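Local coordinates for protein putative isocitrate dehydrogenase, NAD-dependent (Methylococcus capsulatus, PDB 6LKY) that probably oxidises isocitrate using NAD as the coenzyme, which it binds in a pocket of the isocitrate and isopropylmalate dehydrogenase type, at residues 16-20 against 275-281. The protein carries 1 engineered substitution. Residues are numbered along the deposited sequence; the frame is centred on the assembly and turned at random.
Sequences IVDAA and ANPTAMI. With NAD (nicotinamide-adenine-dinucleotide), chain C.
Ile16 and Ala20, one turn apart on helix 13-26, lie against Pro277 and Ile281, likewise one turn apart where helix 278-290 starts. The CA atoms of Ile16 and Pro277 are 4.8 Å apart and those of Ala20 and Ile281 4.6 Å, a close approach helped at Ala20 by a side chain of one methyl. At Ala19 the methyl CB rests on Pro277 CB at 3.8 Å, while Ala20 offers its CA and CB to Ile281 CG1. Met280 lies across the helix 13-26 side chains, touching Ile16, Val17 and Ala20. With CG anti to its backbone N (chi1 -157°) and the chain bent beyond, its CG lies 3.8 Å from Ala20 CB and its sulfur SD reaches Val17 CG2 at 3.9 Å. Ile16 crosses this side chain at about a right angle, CG1 and CD1 against Met280 CB; its other branch, CG2, turns to the loop and meets Ala275 CB at 4.0 Å. With alanine in place of Ile16, the CG1, CD1 and CG2 contacts are gone, which would probably open a gap beside Met280 and leave the Ala275 methyl less closely packed. Asn276 shapes the entry to the second helix: its OD1 accepts from Thr278 N at 2.9 Å, a capping bond with the donor above the carbonyl plane, and ND2 is held by Asp317. The backbone O of Asn276 meanwhile accepts from N6A of the NAD adenine (2.9 Å). The arrangement is thus a buried helix-helix contact whose capped loop forms part of the adenine end of the NAD pocket in this isocitrate/isopropylmalate dehydrogenase fold.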
loop_
_atom_site.group_PDB
_atom_site.type_symbol
_atom_site.label_atom_id
_atom_site.label_comp_id
_atom_site.label_asym_id
_atom_site.label_seq_id
_atom_site.Cartn_x
_atom_site.Cartn_y
_atom_site.Cartn_z
ATOM N N ILE A 16 4.578 -23.702 -12.931
ATOM C CA ILE A 16 3.579 -23.756 -11.867
ATOM C C ILE A 16 2.218 -24.173 -12.419
ATOM O O ILE A 16 1.508 -24.975 -11.802
ATOM C CB ILE A 16 3.525 -22.413 -11.117
ATOM C CG1 ILE A 16 2.998 -21.296 -12.029
ATOM C CG2 ILE A 16 4.904 -22.079 -10.569
ATOM C CD1 ILE A 16 2.848 -19.966 -11.340
ATOM N N VAL A 17 1.866 -23.706 -13.618
ATOM C CA VAL A 17 0.606 -24.133 -14.220
ATOM C C VAL A 17 0.659 -25.633 -14.471
ATOM O O VAL A 17 -0.304 -26.365 -14.195
ATOM C CB VAL A 17 0.328 -23.341 -15.515
ATOM C CG1 VAL A 17 -0.777 -24.003 -16.344
ATOM C CG2 VAL A 17 -0.024 -21.878 -15.203
ATOM N N ASP A 18 1.817 -26.120 -14.929
ATOM C CA ASP A 18 1.978 -27.555 -15.090
ATOM C C ASP A 18 1.691 -28.252 -13.771
ATOM O O ASP A 18 0.807 -29.121 -13.692
ATOM C CB ASP A 18 3.385 -27.876 -15.603
ATOM C CG ASP A 18 3.538 -29.332 -16.001
ATOM O OD1 ASP A 18 2.882 -29.761 -16.975
ATOM O OD2 ASP A 18 4.304 -30.050 -15.325
ATOM N N ALA A 19 2.341 -27.784 -12.700
ATOM C CA ALA A 19 2.108 -28.359 -11.384
ATOM C C ALA A 19 0.622 -28.365 -11.070
ATOM O O ALA A 19 0.048 -29.407 -10.728
ATOM C CB ALA A 19 2.899 -27.589 -10.322
ATOM N N ALA A 20 -0.044 -27.226 -11.288
ATOM C CA ALA A 20 -1.432 -27.144 -10.865
ATOM C C ALA A 20 -2.278 -28.132 -11.647
ATOM O O ALA A 20 -3.113 -28.837 -11.068
ATOM C CB ALA A 20 -1.962 -25.723 -11.026
ATOM N N ALA A 275 10.243 -22.003 -8.183
ATOM C CA ALA A 275 9.029 -21.263 -7.842
ATOM C C ALA A 275 8.055 -22.105 -7.020
ATOM O O ALA A 275 7.832 -23.284 -7.303
ATOM C CB ALA A 275 8.333 -20.763 -9.112
ATOM N N ASN A 276 7.455 -21.476 -6.014
ATOM C CA ASN A 276 6.401 -22.100 -5.228
ATOM C C ASN A 276 5.146 -22.267 -6.073
ATOM O O ASN A 276 4.636 -21.276 -6.610
ATOM C CB ASN A 276 6.089 -21.265 -3.996
ATOM C CG ASN A 276 5.261 -22.016 -2.980
ATOM O OD1 ASN A 276 4.548 -22.973 -3.315
ATOM N ND2 ASN A 276 5.352 -21.591 -1.722
ATOM N N PRO A 277 4.622 -23.482 -6.230
ATOM C CA PRO A 277 3.415 -23.679 -7.036
ATOM C C PRO A 277 2.124 -23.553 -6.251
ATOM O O PRO A 277 1.046 -23.704 -6.839
ATOM C CB PRO A 277 3.599 -25.114 -7.557
ATOM C CG PRO A 277 4.344 -25.805 -6.445
ATOM C CD PRO A 277 5.231 -24.759 -5.811
ATOM N N THR A 278 2.225 -23.264 -4.954
ATOM C CA THR A 278 1.055 -23.237 -4.084
ATOM C C THR A 278 -0.006 -22.278 -4.599
ATOM O O THR A 278 -1.191 -22.622 -4.644
ATOM C CB THR A 278 1.478 -22.844 -2.674
ATOM O OG1 THR A 278 2.472 -23.763 -2.207
ATOM C CG2 THR A 278 0.275 -22.817 -1.729
ATOM N N ALA A 279 0.397 -21.057 -4.970
ATOM C CA ALA A 279 -0.574 -20.061 -5.419
ATOM C C ALA A 279 -1.364 -20.565 -6.621
ATOM O O ALA A 279 -2.598 -20.469 -6.654
ATOM C CB ALA A 279 0.134 -18.746 -5.748
ATOM N N MET A 280 -0.669 -21.131 -7.614
ATOM C CA MET A 280 -1.368 -21.652 -8.787
ATOM C C MET A 280 -2.272 -22.823 -8.420
ATOM O O MET A 280 -3.391 -22.945 -8.937
ATOM C CB MET A 280 -0.362 -22.075 -9.857
ATOM C CG MET A 280 -0.970 -22.096 -11.251
ATOM S SD MET A 280 -1.290 -20.411 -11.846
ATOM C CE MET A 280 -2.988 -20.553 -12.421
ATOM N N ILE A 281 -1.814 -23.677 -7.501
ATOM C CA ILE A 281 -2.626 -24.813 -7.077
ATOM C C ILE A 281 -3.885 -24.338 -6.347
ATOM O O ILE A 281 -4.984 -24.848 -6.593
ATOM C CB ILE A 281 -1.753 -25.769 -6.237
ATOM C CG1 ILE A 281 -0.740 -26.466 -7.155
ATOM C CG2 ILE A 281 -2.585 -26.819 -5.561
ATOM C CD1 ILE A 281 0.567 -26.850 -6.481
HETATM P PA NAD C . 6.523 -10.810 -9.249
HETATM O O1A NAD C . 6.718 -11.467 -10.594
HETATM O O2A NAD C . 5.283 -11.317 -8.579
HETATM O O5B NAD C . 7.837 -11.032 -8.362
HETATM C C5B NAD C . 7.906 -10.413 -7.081
HETATM C C4B NAD C . 8.812 -11.236 -6.187
HETATM O O4B NAD C . 8.058 -12.395 -5.777
HETATM C C3B NAD C . 10.032 -11.704 -6.972
HETATM O O3B NAD C . 11.201 -11.634 -6.170
HETATM C C2B NAD C . 9.694 -13.147 -7.312
HETATM O O2B NAD C . 10.840 -14.000 -7.463
HETATM C C1B NAD C . 8.758 -13.568 -6.188
HETATM N N9A NAD C . 7.901 -14.572 -6.802
HETATM C C8A NAD C . 6.519 -14.221 -7.176
HETATM N N7A NAD C . 6.037 -15.573 -7.517
HETATM C C5A NAD C . 6.424 -16.361 -6.352
HETATM C C6A NAD C . 6.658 -17.815 -6.722
HETATM N N6A NAD C . 5.358 -18.458 -6.971
HETATM N N1A NAD C . 7.313 -18.460 -5.573
HETATM C C2A NAD C . 8.645 -17.914 -5.247
HETATM N N3A NAD C . 8.921 -16.679 -5.987
HETATM C C4A NAD C . 7.767 -15.784 -5.977
HETATM O O3 NAD C . 6.328 -9.225 -9.407
HETATM P PN NAD C . 7.208 -8.248 -10.313
HETATM O O1N NAD C . 8.645 -8.648 -10.421
HETATM O O2N NAD C . 7.036 -6.869 -9.697
HETATM O O5D NAD C . 6.554 -8.279 -11.781
HETATM C C5D NAD C . 7.020 -9.217 -12.766
HETATM C C4D NAD C . 6.043 -9.249 -13.934
HETATM O O4D NAD C . 4.829 -9.936 -13.584
HETATM C C3D NAD C . 5.659 -7.835 -14.375
HETATM O O3D NAD C . 5.760 -7.785 -15.795
HETATM C C2D NAD C . 4.211 -7.714 -13.937
HETATM O O2D NAD C . 3.417 -6.880 -14.778
HETATM C C1D NAD C . 3.706 -9.147 -14.016
HETATM N N1N NAD C . 2.466 -9.258 -13.206
HETATM C C2N NAD C . 1.670 -10.440 -13.506
HETATM C C3N NAD C . 0.368 -10.265 -12.758
HETATM C C7N NAD C . -0.765 -11.152 -13.283
HETATM O O7N NAD C . -1.599 -11.634 -12.237
HETATM N N7N NAD C . -0.255 -12.221 -14.139
HETATM C C4N NAD C . 0.524 -10.286 -11.245
HETATM C C5N NAD C . 1.653 -9.391 -10.772
HETATM C C6N NAD C . 2.760 -9.045 -11.771
#